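Local atomic coordinates of biogenic amine-binding protein (Rhodnius prolixus, PDB entry 4GE1), a protein that binds biogenic amines, probably including serotonin and norepinephrine, in the saliva of a blood-feeding insect, within the barrel of a lipocalin fold. Residues Y29-D33 with S34-V38; E143-K146 with E147-S151; G166-A170 with T171-N175. One frame throughout, in Å; residues are numbered along the deposited sequence.

Interaction 1 of 3, residues Y29-D33 with S34-V38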
ATOM      1  N   TYR A  29       1.956  10.180   2.649  1.00 48.74           N
ATOM      2  CA  TYR A  29       1.784   9.246   3.752  1.00 40.17           C
ATOM      3  C   TYR A  29       2.371   9.682   5.085  1.00 42.60           C
ATOM      4  O   TYR A  29       3.369  10.403   5.145  1.00 43.50           O
ATOM      5  CB  TYR A  29       2.340   7.871   3.376  1.00 27.91           C
ATOM      6  CG  TYR A  29       3.834   7.815   3.166  1.00 30.34           C
ATOM      7  CD1 TYR A  29       4.703   7.617   4.230  1.00 28.14           C
ATOM      8  CD2 TYR A  29       4.377   7.918   1.887  1.00 27.08           C
ATOM      9  CE1 TYR A  29       6.078   7.532   4.026  1.00 32.95           C
ATOM     10  CE2 TYR A  29       5.742   7.830   1.674  1.00 29.07           C
ATOM     11  CZ  TYR A  29       6.592   7.639   2.740  1.00 40.90           C
ATOM     12  OH  TYR A  29       7.957   7.565   2.503  1.00 36.81           O
ATOM     13  N   LYS A  30       1.730   9.224   6.152  1.00 39.69           N
ATOM     14  CA  LYS A  30       2.262   9.368   7.494  1.00 35.54           C
ATOM     15  C   LYS A  30       2.613   7.991   8.019  1.00 39.57           C
ATOM     16  O   LYS A  30       1.762   7.101   8.087  1.00 43.88           O
ATOM     17  CB  LYS A  30       1.247  10.016   8.428  1.00 44.01           C
ATOM     18  CG  LYS A  30       1.689   9.996   9.898  1.00 43.12           C
ATOM     19  CD  LYS A  30       0.711  10.740  10.782  1.00 37.63           C
ATOM     20  CE  LYS A  30       1.167  10.751  12.236  1.00 39.10           C
ATOM     21  NZ  LYS A  30       0.040  11.104  13.134  1.00 50.11           N
ATOM     22  N   LEU A  31       3.880   7.819   8.364  1.00 30.91           N
ATOM     23  CA  LEU A  31       4.368   6.593   8.963  1.00 33.46           C
ATOM     24  C   LEU A  31       4.682   6.821  10.447  1.00 34.81           C
ATOM     25  O   LEU A  31       5.618   7.543  10.777  1.00 44.84           O
ATOM     26  CB  LEU A  31       5.634   6.160   8.246  1.00 34.35           C
ATOM     27  CG  LEU A  31       6.380   4.998   8.882  1.00 43.54           C
ATOM     28  CD1 LEU A  31       5.509   3.756   8.855  1.00 39.52           C
ATOM     29  CD2 LEU A  31       7.690   4.767   8.143  1.00 46.20           C
ATOM     30  N   GLY A  32       3.910   6.206  11.336  1.00 36.86           N
ATOM     31  CA  GLY A  32       4.150   6.328  12.775  1.00 37.77           C
ATOM     32  C   GLY A  32       3.909   7.694  13.409  1.00 44.40           C
ATOM     33  O   GLY A  32       3.376   8.600  12.773  1.00 47.83           O
ATOM     34  N   ASP A  33       4.301   7.841  14.677  1.00 45.48           N
ATOM     35  CA  ASP A  33       4.123   9.099  15.405  1.00 53.31           C
ATOM     36  C   ASP A  33       5.318  10.065  15.320  1.00 52.79           C
ATOM     37  O   ASP A  33       5.134  11.283  15.371  1.00 50.56           O
ATOM     38  CB  ASP A  33       3.794   8.832  16.881  1.00 50.84           C
ATOM     39  CG  ASP A  33       2.399   8.273  17.078  1.00 62.45           C
ATOM     40  OD1 ASP A  33       1.454   8.808  16.464  1.00 45.58           O
ATOM     41  OD2 ASP A  33       2.251   7.303  17.851  1.00 47.15           O
ATOM     42  N   SER A  34       6.532   9.536  15.217  1.00 48.96           N
ATOM     43  CA  SER A  34       7.718  10.398  15.219  1.00 53.59           C
ATOM     44  C   SER A  34       7.936  11.073  13.865  1.00 50.73           C
ATOM     45  O   SER A  34       7.439  10.599  12.831  1.00 49.83           O
ATOM     46  CB  SER A  34       8.966   9.614  15.630  1.00 56.08           C
ATOM     47  OG  SER A  34       9.398   8.768  14.581  1.00 69.20           O
ATOM     48  N   THR A  35       8.675  12.180  13.866  1.00 46.85           N
ATOM     49  CA  THR A  35       8.982  12.874  12.614  1.00 49.68           C
ATOM     50  C   THR A  35       9.761  11.967  11.647  1.00 43.84           C
ATOM     51  O   THR A  35      10.607  11.174  12.055  1.00 43.89           O
ATOM     52  CB  THR A  35       9.754  14.188  12.844  1.00 55.87           C
ATOM     53  OG1 THR A  35      11.106  13.890  13.213  1.00 62.22           O
ATOM     54  CG2 THR A  35       9.080  15.031  13.938  1.00 52.18           C
ATOM     55  N   LEU A  36       9.468  12.088  10.362  1.00 39.64           N
ATOM     56  CA  LEU A  36      10.023  11.168   9.369  1.00 35.96           C
ATOM     57  C   LEU A  36      11.529  11.388   9.139  1.00 44.99           C
ATOM     58  O   LEU A  36      11.971  12.518   8.918  1.00 38.92           O
ATOM     59  CB  LEU A  36       9.252  11.323   8.058  1.00 28.52           C
ATOM     60  CG  LEU A  36       9.152  10.155   7.077  1.00 47.80           C
ATOM     61  CD1 LEU A  36       8.655   8.890   7.764  1.00 42.89           C
ATOM     62  CD2 LEU A  36       8.230  10.540   5.926  1.00 41.21           C
ATOM     63  N   GLU A  37      12.304  10.303   9.201  1.00 42.24           N
ATOM     64  CA  GLU A  37      13.723  10.328   8.838  1.00 40.88           C
ATOM     65  C   GLU A  37      13.893  10.035   7.347  1.00 37.94           C
ATOM     66  O   GLU A  37      13.088   9.322   6.750  1.00 35.52           O
ATOM     67  CB  GLU A  37      14.522   9.291   9.629  1.00 37.86           C
ATOM     68  CG  GLU A  37      14.712   9.589  11.107  1.00 51.62           C
ATOM     69  CD  GLU A  37      15.305   8.403  11.839  1.00 57.83           C
ATOM     70  OE1 GLU A  37      15.628   7.398  11.165  1.00 61.70           O
ATOM     71  OE2 GLU A  37      15.451   8.473  13.077  1.00 63.89           O
ATOM     72  N   VAL A  38      14.969  10.551   6.760  1.00 37.69           N
ATOM     73  CA  VAL A  38      15.165  10.444   5.320  1.00 36.91           C
ATOM     74  C   VAL A  38      15.137   8.987   4.818  1.00 33.38           C
ATOM     75  O   VAL A  38      14.713   8.713   3.691  1.00 31.56           O
ATOM     76  CB  VAL A  38      16.452  11.175   4.874  1.00 32.93           C
ATOM     77  CG1 VAL A  38      17.670  10.570   5.543  1.00 28.22           C
ATOM     78  CG2 VAL A  38      16.567  11.149   3.346  1.00 25.30           C
TER
HETATM   79  O   HOH W   1       8.415   7.403  11.822  1.00 53.36           O
HETATM   80  O   HOH W   2       4.829  10.730  11.430  1.00 39.03           O

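Interaction 2 of 3, residues E143-K146 with E147-S151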
ATOM      1  N   GLU A 143       1.314   9.151 -10.969  1.00 39.88           N
ATOM      2  CA  GLU A 143       2.389   9.535 -10.057  1.00 47.08           C
ATOM      3  C   GLU A 143       1.977  10.688  -9.140  1.00 46.76           C
ATOM      4  O   GLU A 143       2.481  10.812  -8.023  1.00 46.66           O
ATOM      5  CB  GLU A 143       3.663   9.883 -10.839  1.00 42.64           C
ATOM      6  CG  GLU A 143       4.158   8.747 -11.717  1.00 51.89           C
ATOM      7  CD  GLU A 143       5.493   9.044 -12.381  1.00 60.39           C
ATOM      8  OE1 GLU A 143       5.647   8.715 -13.576  1.00 74.06           O
ATOM      9  OE2 GLU A 143       6.391   9.590 -11.710  1.00 56.88           O
ATOM     10  N   ASN A 144       1.060  11.521  -9.618  1.00 55.37           N
ATOM     11  CA  ASN A 144       0.521  12.625  -8.823  1.00 58.67           C
ATOM     12  C   ASN A 144      -0.979  12.438  -8.629  1.00 56.29           C
ATOM     13  O   ASN A 144      -1.624  11.751  -9.424  1.00 56.56           O
ATOM     14  CB  ASN A 144       0.787  13.966  -9.516  1.00 66.04           C
ATOM     15  CG  ASN A 144       2.212  14.082 -10.038  1.00 77.03           C
ATOM     16  OD1 ASN A 144       3.128  14.453  -9.302  1.00 78.82           O
ATOM     17  ND2 ASN A 144       2.403  13.766 -11.319  1.00 75.05           N
ATOM     18  N   VAL A 145      -1.543  13.033  -7.580  1.00 48.77           N
ATOM     19  CA  VAL A 145      -2.985  12.957  -7.400  1.00 43.11           C
ATOM     20  C   VAL A 145      -3.671  13.849  -8.431  1.00 47.57           C
ATOM     21  O   VAL A 145      -3.321  15.019  -8.586  1.00 58.31           O
ATOM     22  CB  VAL A 145      -3.424  13.354  -5.970  1.00 52.72           C
ATOM     23  CG1 VAL A 145      -4.932  13.247  -5.834  1.00 50.35           C
ATOM     24  CG2 VAL A 145      -2.738  12.478  -4.931  1.00 47.63           C
ATOM     25  N   LYS A 146      -4.633  13.288  -9.156  1.00 58.13           N
ATOM     26  CA  LYS A 146      -5.399  14.069 -10.122  1.00 63.35           C
ATOM     27  C   LYS A 146      -6.033  15.267  -9.429  1.00 66.02           C
ATOM     28  O   LYS A 146      -6.687  15.122  -8.396  1.00 64.26           O
ATOM     29  CB  LYS A 146      -6.481  13.210 -10.777  1.00 68.57           C
ATOM     30  CG  LYS A 146      -5.943  12.189 -11.754  1.00 76.20           C
ATOM     31  CD  LYS A 146      -5.233  12.878 -12.904  1.00 82.17           C
ATOM     32  CE  LYS A 146      -4.679  11.874 -13.896  1.00 77.54           C
ATOM     33  NZ  LYS A 146      -3.958  12.563 -14.998  1.00 80.18           N
ATOM     34  N   GLU A 147      -5.839  16.447 -10.003  1.00 67.67           N
ATOM     35  CA  GLU A 147      -6.313  17.687  -9.397  1.00 69.17           C
ATOM     36  C   GLU A 147      -7.796  17.639  -9.020  1.00 74.25           C
ATOM     37  O   GLU A 147      -8.195  18.189  -7.994  1.00 77.34           O
ATOM     38  CB  GLU A 147      -6.030  18.873 -10.326  1.00 71.89           C
ATOM     39  CG  GLU A 147      -6.233  20.245  -9.692  1.00 77.55           C
ATOM     40  CD  GLU A 147      -7.678  20.715  -9.733  1.00 87.41           C
ATOM     41  OE1 GLU A 147      -8.417  20.307 -10.658  1.00 88.86           O
ATOM     42  OE2 GLU A 147      -8.074  21.496  -8.841  1.00 90.65           O
ATOM     43  N   ASP A 148      -8.607  16.973  -9.839  1.00 78.97           N
ATOM     44  CA  ASP A 148     -10.060  16.980  -9.649  1.00 82.34           C
ATOM     45  C   ASP A 148     -10.575  16.040  -8.551  1.00 74.25           C
ATOM     46  O   ASP A 148     -11.781  15.995  -8.283  1.00 72.23           O
ATOM     47  CB  ASP A 148     -10.788  16.717 -10.975  1.00 93.51           C
ATOM     48  CG  ASP A 148     -10.268  15.489 -11.700  1.00 99.23           C
ATOM     49  OD1 ASP A 148      -9.726  14.579 -11.038  1.00 98.61           O
ATOM     50  OD2 ASP A 148     -10.409  15.432 -12.940  1.00103.47           O
ATOM     51  N   VAL A 149      -9.670  15.297  -7.919  1.00 65.98           N
ATOM     52  CA  VAL A 149     -10.052  14.424  -6.810  1.00 60.52           C
ATOM     53  C   VAL A 149      -9.353  14.809  -5.510  1.00 59.80           C
ATOM     54  O   VAL A 149      -9.484  14.116  -4.502  1.00 56.00           O
ATOM     55  CB  VAL A 149      -9.780  12.924  -7.104  1.00 53.38           C
ATOM     56  CG1 VAL A 149     -10.531  12.475  -8.344  1.00 57.13           C
ATOM     57  CG2 VAL A 149      -8.281  12.655  -7.235  1.00 59.10           C
ATOM     58  N   LYS A 150      -8.608  15.910  -5.530  1.00 61.38           N
ATOM     59  CA  LYS A 150      -7.947  16.384  -4.319  1.00 63.84           C
ATOM     60  C   LYS A 150      -8.949  16.522  -3.171  1.00 67.21           C
ATOM     61  O   LYS A 150      -8.681  16.094  -2.049  1.00 66.74           O
ATOM     62  CB  LYS A 150      -7.240  17.720  -4.560  1.00 71.60           C
ATOM     63  CG  LYS A 150      -6.099  17.666  -5.566  1.00 81.32           C
ATOM     64  CD  LYS A 150      -5.408  19.024  -5.693  1.00 90.45           C
ATOM     65  CE  LYS A 150      -4.358  19.018  -6.796  1.00 90.93           C
ATOM     66  NZ  LYS A 150      -3.361  17.925  -6.608  1.00 88.56           N
ATOM     67  N   SER A 151     -10.108  17.112  -3.454  1.00 70.94           N
ATOM     68  CA  SER A 151     -11.113  17.335  -2.413  1.00 74.02           C
ATOM     69  C   SER A 151     -11.604  16.024  -1.801  1.00 66.10           C
ATOM     70  O   SER A 151     -11.730  15.909  -0.582  1.00 64.70           O
ATOM     71  CB  SER A 151     -12.287  18.164  -2.945  1.00 76.48           C
ATOM     72  OG  SER A 151     -12.877  17.548  -4.076  1.00 85.08           O
TER

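Interaction 3 of 3, residues G166-A170 with T171-N175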
ATOM      1  N   GLY A 166      -0.600  17.436   6.366  1.00 61.45           N
ATOM      2  CA  GLY A 166      -0.110  16.711   7.527  1.00 64.06           C
ATOM      3  C   GLY A 166       0.663  15.432   7.204  1.00 65.57           C
ATOM      4  O   GLY A 166       1.191  14.778   8.106  1.00 63.93           O
ATOM      5  N   LEU A 167       0.730  15.063   5.927  1.00 52.16           N
ATOM      6  CA  LEU A 167       1.506  13.889   5.538  1.00 47.62           C
ATOM      7  C   LEU A 167       2.797  14.305   4.855  1.00 44.85           C
ATOM      8  O   LEU A 167       2.924  15.432   4.371  1.00 50.83           O
ATOM      9  CB  LEU A 167       0.704  12.976   4.599  1.00 47.55           C
ATOM     10  CG  LEU A 167      -0.768  12.721   4.925  1.00 49.28           C
ATOM     11  CD1 LEU A 167      -1.334  11.695   3.975  1.00 38.26           C
ATOM     12  CD2 LEU A 167      -0.938  12.262   6.357  1.00 53.42           C
ATOM     13  N   PHE A 168       3.761  13.395   4.818  1.00 43.34           N
ATOM     14  CA  PHE A 168       4.904  13.569   3.933  1.00 41.52           C
ATOM     15  C   PHE A 168       4.448  13.475   2.475  1.00 46.02           C
ATOM     16  O   PHE A 168       3.818  12.497   2.070  1.00 40.06           O
ATOM     17  CB  PHE A 168       5.989  12.529   4.212  1.00 39.35           C
ATOM     18  CG  PHE A 168       7.054  12.473   3.144  1.00 43.59           C
ATOM     19  CD1 PHE A 168       7.893  13.555   2.926  1.00 49.03           C
ATOM     20  CD2 PHE A 168       7.212  11.345   2.363  1.00 40.75           C
ATOM     21  CE1 PHE A 168       8.870  13.516   1.931  1.00 47.87           C
ATOM     22  CE2 PHE A 168       8.184  11.296   1.370  1.00 45.83           C
ATOM     23  CZ  PHE A 168       9.020  12.389   1.159  1.00 42.94           C
ATOM     24  N   ASP A 169       4.773  14.498   1.690  1.00 48.23           N
ATOM     25  CA  ASP A 169       4.424  14.542   0.274  1.00 37.79           C
ATOM     26  C   ASP A 169       5.559  13.942  -0.547  1.00 45.12           C
ATOM     27  O   ASP A 169       6.573  14.598  -0.803  1.00 44.95           O
ATOM     28  CB  ASP A 169       4.139  15.989  -0.143  1.00 42.57           C
ATOM     29  CG  ASP A 169       3.918  16.149  -1.638  1.00 51.14           C
ATOM     30  OD1 ASP A 169       3.799  15.136  -2.362  1.00 49.31           O
ATOM     31  OD2 ASP A 169       3.850  17.312  -2.090  1.00 55.54           O
ATOM     32  N   ALA A 170       5.381  12.688  -0.954  1.00 38.35           N
ATOM     33  CA  ALA A 170       6.428  11.956  -1.656  1.00 44.45           C
ATOM     34  C   ALA A 170       6.689  12.545  -3.033  1.00 48.18           C
ATOM     35  O   ALA A 170       7.752  12.326  -3.613  1.00 46.67           O
ATOM     36  CB  ALA A 170       6.079  10.476  -1.756  1.00 53.37           C
ATOM     37  N   THR A 171       5.727  13.310  -3.545  1.00 57.40           N
ATOM     38  CA  THR A 171       5.902  13.990  -4.828  1.00 63.56           C
ATOM     39  C   THR A 171       6.863  15.181  -4.706  1.00 63.70           C
ATOM     40  O   THR A 171       7.017  15.960  -5.645  1.00 65.75           O
ATOM     41  CB  THR A 171       4.547  14.452  -5.455  1.00 62.87           C
ATOM     42  OG1 THR A 171       4.238  15.789  -5.034  1.00 70.03           O
ATOM     43  CG2 THR A 171       3.401  13.501  -5.075  1.00 50.59           C
ATOM     44  N   THR A 172       7.500  15.322  -3.545  1.00 60.86           N
ATOM     45  CA  THR A 172       8.575  16.301  -3.383  1.00 63.70           C
ATOM     46  C   THR A 172       9.906  15.680  -3.785  1.00 65.57           C
ATOM     47  O   THR A 172      10.798  16.366  -4.277  1.00 71.54           O
ATOM     48  CB  THR A 172       8.690  16.835  -1.942  1.00 64.02           C
ATOM     49  OG1 THR A 172       8.910  15.751  -1.032  1.00 58.95           O
ATOM     50  CG2 THR A 172       7.429  17.587  -1.547  1.00 71.32           C
ATOM     51  N   LEU A 173      10.037  14.376  -3.564  1.00 71.72           N
ATOM     52  CA  LEU A 173      11.189  13.648  -4.070  1.00 68.09           C
ATOM     53  C   LEU A 173      11.166  13.794  -5.592  1.00 81.88           C
ATOM     54  O   LEU A 173      12.191  14.073  -6.224  1.00 82.97           O
ATOM     55  CB  LEU A 173      11.122  12.179  -3.652  1.00 56.68           C
ATOM     56  CG  LEU A 173      10.985  11.915  -2.149  1.00 49.79           C
ATOM     57  CD1 LEU A 173      10.692  10.466  -1.889  1.00 29.82           C
ATOM     58  CD2 LEU A 173      12.238  12.320  -1.430  1.00 50.16           C
ATOM     59  N   GLY A 174       9.973  13.621  -6.162  1.00 89.21           N
ATOM     60  CA  GLY A 174       9.704  13.917  -7.559  1.00 91.48           C
ATOM     61  C   GLY A 174      10.749  13.486  -8.569  1.00 88.04           C
ATOM     62  O   GLY A 174      10.756  12.336  -9.012  1.00 86.96           O
ATOM     63  N   ASN A 175      11.624  14.420  -8.939  1.00 82.99           N
ATOM     64  CA  ASN A 175      12.592  14.198 -10.012  1.00 79.85           C
ATOM     65  C   ASN A 175      13.482  12.973  -9.817  1.00 63.61           C
ATOM     66  O   ASN A 175      13.911  12.346 -10.788  1.00 56.17           O
ATOM     67  CB  ASN A 175      13.466  15.437 -10.214  1.00 89.89           C
ATOM     68  CG  ASN A 175      14.544  15.220 -11.256  1.00 95.30           C
ATOM     69  OD1 ASN A 175      15.714  15.027 -10.927  1.00 92.17           O
ATOM     70  ND2 ASN A 175      14.150  15.237 -12.525  1.00102.66           N
TER

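Interaction 1 of 3, residues Y29-D33 with S34-V38
L31 and L36 face each other across a bend, their CA atoms 7.3 Å apart, where strand 23-31 runs out and the chain doubles round through G32-T35. Glycine suits the start of this bend because G32 takes a positive phi of 68°, which a residue with a side chain adopts less readily. Two waters sit inside the bend. One donates to L31 O at 3.0 Å and also hydrogen-bonds to S34 OG at 3.2 Å, while the other lies between two carbonyls, 2.9 Å from G32 O and 3.0 Å from S34 O. The small polar S34 thus meets water with its hydroxyl as well as its carbonyl. D33, on the outside of the turn, has its carboxylate tied to Y134 OH.

The apolar contact is made by the fork of L36. Its CG lies roughly opposite the backbone N (chi1 -153°), which carries the branches back over the strand: CD1 rests 4.1 Å from L31 CB, and CD2 approaches Y29 CE1 at 4.2 Å, the two side chains crossing nearly at right angles.

The chemistry is therefore divided, with a leucine lying against the strand and two waters lodged among the polar atoms of the bend. The A-B loop of this lipocalin thus leaves the strand with an apolar side chain turned to the barrel wall, while Y29 OH bonds to D40 O and N42 N farther along.

Interaction 2 of 3, residues E143-K146 with E147-S151
V145 and V149 meet through single methyls, CG1 of V145 lying 3.7 Å from CG2 of V149. The V145 branch is the one anti to its backbone N (chi1 -180°), and the two short, beta-branched side chains cross at a slant. Valine suits both places, V149 being buried and V145 partly exposed with its side chain against strand 23-31. The same V149 methyl also presses on the backbone, its CG2 only 3.2 Å from K146 O, so one methyl touches both the V145 side chain and the carbonyl of K146, the first residue of the turn.

What brings V149 here is a type I turn over K146-V149. V149 N donates to K146 O at 3.0 Å, and the bond is nearly straight at the hydrogen (166°), although the nitrogen stands 47° above the carbonyl plane. Exposed E147 and D148 occupy the two middle places of this turn, where polar residues can face solvent; D148 turns OD1 back to within 3.5 Å of K146 CB. A weak bond from K150 N to E147 O, 3.4 Å long, carries the coil onward. The long chain of K150 folds back across the turn and, bent at its last torsion, sets NZ 3.5 Å from V145 O.

N144 O accepts hydrogen bonds from the hydroxyls of T142 and S140, just before V145. The connection runs from the end of strand 130-140 to helix 150-159, the helix that follows the barrel in lipocalins. V145 reaches T27 and H28 of strand 23-31, while D148 and V149 lie against K119, in the loop between strands 102-115 and 120-127.

Interaction 3 of 3, residues G166-A170 with T171-N175
F168 begins the contact by setting its ring against L173 and T172. L173 comes in at the ring's edge, its CG 3.9 Å from F168 CZ, with the side chains at about a right angle. T172 OG1 approaches F168 CE1 obliquely at 3.7 Å. A170 N lies over one face, toward the rim, and Y29 of the neighbouring strand packs edge-to-face with the same ring. The flat ring is large enough to reach Y29 and L173 of the turn at once.

D169 follows, and its backbone carbonyl and its carboxylate both serve the turn. Its side chain swings anti to the backbone N (chi1 174°), which sends the carboxylate forward over T171. OD1 takes two donors: T171 OG1 at 2.8 Å, on the syn side and close to the carboxylate plane, and T171 N at 2.9 Å, from 46° above that plane. The latter closes an Asx turn. The backbone oxygen is also doubly gripped, by T172 N at 3.0 Å, in a type I turn, and by T172 OG1 at 2.6 Å. The hydroxyl comes almost straight along the C=O axis (170°), whereas the amide comes from above the carbonyl plane.

A170, small and buried, occupies the first middle place of the turn, and its O receives a weak bond from L173 N at 3.1 Å that begins a second turn.

Four hydrogen bonds to two D169 oxygens, given by the amides and hydroxyls of T171 and T172, use the side chains to reinforce the turn's backbone bond. The carboxylate's negative charge would be partly offset by the N-H and hydroxyl dipoles converging on it, and the chain turns sharply where the short strand, paired with 23-31, ends.

Interaction 1 is partly buried, while interactions 2 and 3 lie at the surface. Interactions 1 and 3 belong to the same sheet: strands 23-31 and 168-169 are joined by a probable hydrogen bond between Y29 N and F168 O, 3.0 Å, and L36 packs on F168 from the loop side. Interaction 2 touches interaction 3 only lightly, where E143 and N144 meet T171, and it has no touch with interaction 1. All three are local turns, but their means differ. Segment 29-38 combines two waters with leucine packing, a backbone bond and two valines close 143-151, and 166-175 relies on aspartate and threonine side chains, with the F168 ring against T172 and L173.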